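Local coordinates for uncharacterized protein (PDB 1IHN), which is of unknown function, a small archaeal protein of the DUF498/DUF598 family with a novel fold, at residues T32-K36 with E37-R41. Residues are numbered along the deposited sequence; the frame is centred on the assembly and turned at random.
Sequences TPRRK and EISRR
The carbonyl of R35 accepts a hydrogen bond from the amide of I38 in the helix that follows (I38 N to R35 O, 3.2 Å); the donor stands well above the carbonyl plane, and the N-H...O angle is 145°. One residue on, K36 O takes the amide of R40 (R40 N to K36 O, 3.0 Å), the first regular i to i+4 bond, repeated when R41 N reaches E37 O. R35 is itself the centre of an inverse gamma turn, closed by a weak bond from K36 N to R34 O. E37, bent at chi2 (75°), folds its carboxylate back beside this turn: OE2 lies 3.1 Å from K36 N, but at an angle too poor for a hydrogen bond, and OE1 rests 3.6 Å from R35 CB. I38 and R35 pack obliquely, with I38 CD1 3.7 Å from R35 CB and also against R35 CD. The buried polar ends are satisfied by other parts of the chain: the extended R34 forms salt bridges through NH1 to D22 and NE to E53 and a hydrogen bond from NH2 to S46 O, while S39 OG hydrogen-bonds to E53 and to A50 N. K36 CG lies over the rim of one face of the R34 guanidinium. The link thus carries the chain from edge strand 31-33, paired with strand 23-25, into helix 36-43, with I38 touching helix 52-58.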
loop_
_atom_site.group_PDB
_atom_site.type_symbol
_atom_site.label_atom_id
_atom_site.label_comp_id
_atom_site.label_asym_id
_atom_site.label_seq_id
_atom_site.Cartn_x
_atom_site.Cartn_y
_atom_site.Cartn_z
ATOM N N THR A 32 4.396 -8.831 -0.889
ATOM C CA THR A 32 4.630 -9.205 -2.276
ATOM C C THR A 32 4.843 -7.924 -3.074
ATOM O O THR A 32 4.428 -6.835 -2.653
ATOM C CB THR A 32 3.447 -9.986 -2.885
ATOM O OG1 THR A 32 2.249 -9.210 -2.782
ATOM C CG2 THR A 32 3.262 -11.313 -2.166
ATOM N N PRO A 33 5.515 -8.031 -4.227
ATOM C CA PRO A 33 5.774 -6.861 -5.068
ATOM C C PRO A 33 4.472 -6.300 -5.623
ATOM O O PRO A 33 3.562 -7.056 -5.970
ATOM C CB PRO A 33 6.661 -7.422 -6.186
ATOM C CG PRO A 33 7.304 -8.628 -5.558
ATOM C CD PRO A 33 6.155 -9.230 -4.790
ATOM N N ARG A 34 4.381 -4.981 -5.706
ATOM C CA ARG A 34 3.190 -4.362 -6.260
ATOM C C ARG A 34 3.121 -4.752 -7.738
ATOM O O ARG A 34 4.136 -4.772 -8.427
ATOM C CB ARG A 34 3.266 -2.841 -6.125
ATOM C CG ARG A 34 2.092 -2.132 -6.760
ATOM C CD ARG A 34 2.266 -0.624 -6.788
ATOM N NE ARG A 34 1.327 -0.053 -7.742
ATOM C CZ ARG A 34 1.493 1.098 -8.379
ATOM N NH1 ARG A 34 2.572 1.842 -8.164
ATOM N NH2 ARG A 34 0.599 1.471 -9.284
ATOM N N ARG A 35 1.927 -5.069 -8.222
ATOM C CA ARG A 35 1.762 -5.459 -9.621
ATOM C C ARG A 35 1.511 -4.245 -10.513
ATOM O O ARG A 35 0.398 -4.037 -11.001
ATOM C CB ARG A 35 0.601 -6.443 -9.757
ATOM C CG ARG A 35 0.757 -7.681 -8.909
ATOM C CD ARG A 35 -0.382 -8.639 -9.164
ATOM N NE ARG A 35 -0.298 -9.826 -8.323
ATOM C CZ ARG A 35 -1.103 -10.877 -8.444
ATOM N NH1 ARG A 35 -2.049 -10.884 -9.376
ATOM N NH2 ARG A 35 -0.967 -11.916 -7.629
ATOM N N LYS A 36 2.553 -3.453 -10.731
ATOM C CA LYS A 36 2.446 -2.252 -11.552
ATOM C C LYS A 36 1.960 -2.499 -12.978
ATOM O O LYS A 36 1.371 -1.609 -13.587
ATOM C CB LYS A 36 3.794 -1.529 -11.604
ATOM C CG LYS A 36 4.260 -0.966 -10.279
ATOM C CD LYS A 36 5.493 -0.095 -10.473
ATOM C CE LYS A 36 5.948 0.506 -9.162
ATOM N NZ LYS A 36 6.228 -0.567 -8.172
ATOM N N GLU A 37 2.203 -3.699 -13.506
ATOM C CA GLU A 37 1.795 -4.034 -14.875
ATOM C C GLU A 37 0.290 -3.923 -15.072
ATOM O O GLU A 37 -0.178 -3.550 -16.148
ATOM C CB GLU A 37 2.227 -5.461 -15.247
ATOM C CG GLU A 37 3.466 -5.970 -14.534
ATOM C CD GLU A 37 3.189 -6.354 -13.088
ATOM O OE1 GLU A 37 2.306 -7.208 -12.858
ATOM O OE2 GLU A 37 3.855 -5.802 -12.185
ATOM N N ILE A 38 -0.470 -4.262 -14.037
ATOM C CA ILE A 38 -1.919 -4.188 -14.126
ATOM C C ILE A 38 -2.346 -2.789 -14.559
ATOM O O ILE A 38 -3.115 -2.626 -15.502
ATOM C CB ILE A 38 -2.571 -4.528 -12.771
ATOM C CG1 ILE A 38 -2.279 -5.989 -12.420
ATOM C CG2 ILE A 38 -4.071 -4.279 -12.828
ATOM C CD1 ILE A 38 -2.884 -6.452 -11.099
ATOM N N SER A 39 -1.820 -1.782 -13.877
ATOM C CA SER A 39 -2.151 -0.404 -14.183
ATOM C C SER A 39 -1.479 0.109 -15.453
ATOM O O SER A 39 -2.056 0.912 -16.181
ATOM C CB SER A 39 -1.783 0.485 -12.995
ATOM O OG SER A 39 -2.561 0.120 -11.870
ATOM N N ARG A 40 -0.262 -0.346 -15.722
ATOM C CA ARG A 40 0.429 0.103 -16.922
ATOM C C ARG A 40 -0.329 -0.369 -18.160
ATOM O O ARG A 40 -0.426 0.348 -19.158
ATOM C CB ARG A 40 1.851 -0.440 -16.959
ATOM C CG ARG A 40 2.657 0.058 -18.143
ATOM C CD ARG A 40 3.769 -0.916 -18.475
ATOM N NE ARG A 40 3.237 -2.220 -18.867
ATOM C CZ ARG A 40 3.652 -3.378 -18.362
ATOM N NH1 ARG A 40 4.607 -3.396 -17.439
ATOM N NH2 ARG A 40 3.119 -4.519 -18.786
ATOM N N ARG A 41 -0.872 -1.578 -18.086
ATOM C CA ARG A 41 -1.621 -2.143 -19.202
ATOM C C ARG A 41 -2.944 -1.432 -19.416
ATOM O O ARG A 41 -3.391 -1.268 -20.549
ATOM C CB ARG A 41 -1.884 -3.629 -18.966
ATOM C CG ARG A 41 -0.655 -4.491 -19.102
ATOM C CD ARG A 41 -0.886 -5.882 -18.547
ATOM N NE ARG A 41 0.267 -6.742 -18.785
ATOM C CZ ARG A 41 0.487 -7.883 -18.143
ATOM N NH1 ARG A 41 -0.370 -8.300 -17.222
ATOM N NH2 ARG A 41 1.563 -8.604 -18.421
#